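Long-range contact in acetyltransferase, GNAT family (Enterococcus faecalis, PDB 1U6M), which probably transfers an acyl group, as other GNAT-family enzymes do from acetyl-CoA, to an acceptor not specified here: residues I15-L20 and Q38-L43. Residues are numbered along the deposited sequence; the frame is centred on the assembly and turned at random.
Sequences IARLVL and QMIDLL
Ala16 lies in the notch between Ile40 and Leu43, one turn apart on the second of the two helices that follow the first strand of this GNAT fold. Helices 12-25 and 36-47 cross steeply, nearer to perpendicular than to antiparallel, at 121° between the segment directions, and their axes come within 8.5 Å. That spacing goes with the small residue at the crossing: the CA atoms of Ala16 and Leu43 are 5.2 Å apart, and Ala16 CB rests against Leu43 CB at 3.6 Å and also meets the backbone carbonyl O of Ile40.

In return, Leu43 and Ile40 fill hollows on 15-20. Leu43 reaches into the hollow framed by Ala16, Val19 and Leu20 because its CG stands opposite its own carbonyl carbon (chi1 -67°). Its CD1 lies over the Ala16 carbonyl O and near Leu20 N, backbone atoms already paired with each other within the helix, and its CD2 brushes Val19 CG1. Farther along Leu43 touches Leu23, and Ala16 also meets Ala44, so the same seam runs on past both segments.

Ile40, the most deeply covered residue here, wedges between Arg17 and Leu20, crossing each side chain at roughly a right angle. Leu20 CD1 packs on Ile40 CD1 at 3.8 Å and on the CG1 behind it, closing the buried side. On the exposed side Arg17 first leads off from helix 36-47; its chain stays extended from CG to NE, then turns its end back over Ile40 (chi4 -79°). No hydrogen bond crosses between the segments. The guanidinium is laid over the isoleucine's branch, with Ile40 CG2 3.8 Å above its plane toward the rim and Ile40 CD1 3.6 Å from Arg17 NH1.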
ATOM      1  N   ILE A  15      -4.800   1.341  10.155  1.00 19.12           N
ATOM      2  CA  ILE A  15      -4.528   1.057   8.773  1.00 18.45           C
ATOM      3  C   ILE A  15      -5.725   1.499   7.923  1.00 18.99           C
ATOM      4  O   ILE A  15      -5.549   2.169   6.894  1.00 18.73           O
ATOM      5  CB  ILE A  15      -4.291  -0.499   8.549  1.00 18.25           C
ATOM      6  CG1 ILE A  15      -3.037  -0.993   9.233  1.00 15.82           C
ATOM      7  CG2 ILE A  15      -4.293  -0.837   7.070  1.00 17.10           C
ATOM      8  CD1 ILE A  15      -2.999  -2.541   9.324  1.00 17.73           C
ATOM      9  N   ALA A  16      -6.934   1.147   8.377  1.00 19.30           N
ATOM     10  CA  ALA A  16      -8.185   1.501   7.674  1.00 20.35           C
ATOM     11  C   ALA A  16      -8.351   3.020   7.493  1.00 21.91           C
ATOM     12  O   ALA A  16      -8.747   3.486   6.408  1.00 22.81           O
ATOM     13  CB  ALA A  16      -9.410   0.860   8.402  1.00 20.01           C
ATOM     14  N   ARG A  17      -7.971   3.807   8.503  1.00 23.62           N
ATOM     15  CA  ARG A  17      -8.068   5.279   8.430  1.00 26.36           C
ATOM     16  C   ARG A  17      -7.122   5.842   7.383  1.00 25.08           C
ATOM     17  O   ARG A  17      -7.468   6.796   6.638  1.00 25.18           O
ATOM     18  CB  ARG A  17      -7.796   5.920   9.794  1.00 25.68           C
ATOM     19  CG  ARG A  17      -8.947   5.726  10.709  1.00 29.96           C
ATOM     20  CD  ARG A  17      -8.789   6.167  12.217  1.00 34.12           C
ATOM     21  NE  ARG A  17      -9.674   5.230  12.956  1.00 47.67           N
ATOM     22  CZ  ARG A  17     -11.016   5.313  13.051  1.00 52.01           C
ATOM     23  NH1 ARG A  17     -11.704   6.337  12.539  1.00 51.58           N
ATOM     24  NH2 ARG A  17     -11.681   4.365  13.698  1.00 53.93           N
ATOM     25  N   LEU A  18      -5.928   5.239   7.330  1.00 23.42           N
ATOM     26  CA  LEU A  18      -4.925   5.644   6.393  1.00 22.48           C
ATOM     27  C   LEU A  18      -5.336   5.263   4.963  1.00 22.50           C
ATOM     28  O   LEU A  18      -5.182   6.067   4.040  1.00 21.81           O
ATOM     29  CB  LEU A  18      -3.560   5.054   6.794  1.00 22.14           C
ATOM     30  CG  LEU A  18      -2.908   5.638   8.049  1.00 22.69           C
ATOM     31  CD1 LEU A  18      -1.701   4.798   8.467  1.00 23.17           C
ATOM     32  CD2 LEU A  18      -2.536   7.123   7.806  1.00 22.35           C
ATOM     33  N   VAL A  19      -5.839   4.037   4.789  1.00 22.91           N
ATOM     34  CA  VAL A  19      -6.376   3.558   3.487  1.00 23.58           C
ATOM     35  C   VAL A  19      -7.568   4.395   2.979  1.00 25.34           C
ATOM     36  O   VAL A  19      -7.625   4.739   1.808  1.00 26.57           O
ATOM     37  CB  VAL A  19      -6.753   2.025   3.510  1.00 22.82           C
ATOM     38  CG1 VAL A  19      -7.359   1.601   2.221  1.00 21.76           C
ATOM     39  CG2 VAL A  19      -5.507   1.208   3.739  1.00 21.78           C
ATOM     40  N   LEU A  20      -8.508   4.737   3.852  1.00 26.88           N
ATOM     41  CA  LEU A  20      -9.577   5.658   3.469  1.00 27.50           C
ATOM     42  C   LEU A  20      -9.055   6.846   2.710  1.00 28.50           C
ATOM     43  O   LEU A  20      -9.731   7.319   1.788  1.00 29.54           O
ATOM     44  CB  LEU A  20     -10.326   6.173   4.679  1.00 27.33           C
ATOM     45  CG  LEU A  20     -11.840   6.398   4.586  1.00 28.95           C
ATOM     46  CD1 LEU A  20     -12.264   7.475   5.593  1.00 29.04           C
ATOM     47  CD2 LEU A  20     -12.339   6.721   3.228  1.00 27.44           C
ATOM     48  N   GLN A  38     -18.491   3.514   8.184  1.00 43.64           N
ATOM     49  CA  GLN A  38     -18.773   2.122   7.740  1.00 40.90           C
ATOM     50  C   GLN A  38     -17.654   1.638   6.842  1.00 34.97           C
ATOM     51  O   GLN A  38     -17.296   0.496   6.923  1.00 32.05           O
ATOM     52  CB  GLN A  38     -20.125   1.932   6.994  1.00 41.44           C
ATOM     53  CG  GLN A  38     -21.367   2.480   7.701  1.00 45.98           C
ATOM     54  CD  GLN A  38     -22.651   2.526   6.812  1.00 46.35           C
ATOM     55  OE1 GLN A  38     -22.671   3.024   5.634  1.00 51.02           O
ATOM     56  NE2 GLN A  38     -23.737   2.050   7.404  1.00 48.79           N
ATOM     57  N   MET A  39     -17.147   2.512   5.978  1.00 31.14           N
ATOM     58  CA  MET A  39     -15.999   2.163   5.155  1.00 30.70           C
ATOM     59  C   MET A  39     -14.774   1.781   6.024  1.00 29.38           C
ATOM     60  O   MET A  39     -14.108   0.802   5.733  1.00 29.12           O
ATOM     61  CB  MET A  39     -15.655   3.194   4.062  1.00 29.98           C
ATOM     62  CG  MET A  39     -14.658   2.624   2.966  1.00 31.80           C
ATOM     63  SD  MET A  39     -15.278   1.298   1.800  1.00 32.88           S
ATOM     64  CE  MET A  39     -16.508   2.317   1.147  1.00 34.88           C
ATOM     65  N   ILE A  40     -14.525   2.521   7.105  1.00 28.71           N
ATOM     66  CA  ILE A  40     -13.418   2.241   8.010  1.00 28.19           C
ATOM     67  C   ILE A  40     -13.615   0.868   8.638  1.00 27.75           C
ATOM     68  O   ILE A  40     -12.677   0.051   8.609  1.00 28.20           O
ATOM     69  CB  ILE A  40     -13.209   3.410   9.007  1.00 28.42           C
ATOM     70  CG1 ILE A  40     -12.664   4.622   8.234  1.00 30.65           C
ATOM     71  CG2 ILE A  40     -12.298   3.015  10.169  1.00 27.95           C
ATOM     72  CD1 ILE A  40     -12.454   5.895   9.054  1.00 30.23           C
ATOM     73  N   ASP A  41     -14.821   0.559   9.118  1.00 27.04           N
ATOM     74  CA  ASP A  41     -15.112  -0.773   9.674  1.00 28.21           C
ATOM     75  C   ASP A  41     -14.908  -1.947   8.695  1.00 26.70           C
ATOM     76  O   ASP A  41     -14.414  -3.010   9.060  1.00 27.07           O
ATOM     77  CB  ASP A  41     -16.548  -0.809  10.268  1.00 30.60           C
ATOM     78  CG  ASP A  41     -16.656  -0.037  11.647  1.00 38.12           C
ATOM     79  OD1 ASP A  41     -16.376   1.180  11.712  1.00 45.60           O
ATOM     80  OD2 ASP A  41     -17.012  -0.632  12.680  1.00 44.30           O
ATOM     81  N   LEU A  42     -15.264  -1.733   7.434  1.00 24.59           N
ATOM     82  CA  LEU A  42     -15.168  -2.744   6.404  1.00 22.67           C
ATOM     83  C   LEU A  42     -13.684  -3.002   6.096  1.00 21.19           C
ATOM     84  O   LEU A  42     -13.242  -4.134   6.114  1.00 19.83           O
ATOM     85  CB  LEU A  42     -15.901  -2.232   5.144  1.00 21.77           C
ATOM     86  CG  LEU A  42     -17.450  -2.180   5.197  1.00 22.22           C
ATOM     87  CD1 LEU A  42     -18.065  -1.410   3.954  1.00 22.17           C
ATOM     88  CD2 LEU A  42     -18.110  -3.565   5.347  1.00 18.93           C
ATOM     89  N   LEU A  43     -12.946  -1.941   5.777  1.00 20.94           N
ATOM     90  CA  LEU A  43     -11.493  -1.983   5.633  1.00 21.28           C
ATOM     91  C   LEU A  43     -10.822  -2.685   6.797  1.00 21.55           C
ATOM     92  O   LEU A  43     -10.030  -3.616   6.555  1.00 22.77           O
ATOM     93  CB  LEU A  43     -10.950  -0.547   5.476  1.00 21.09           C
ATOM     94  CG  LEU A  43     -11.359   0.133   4.170  1.00 20.68           C
ATOM     95  CD1 LEU A  43     -11.068   1.685   4.150  1.00 15.57           C
ATOM     96  CD2 LEU A  43     -10.689  -0.618   2.932  1.00 20.53           C
TER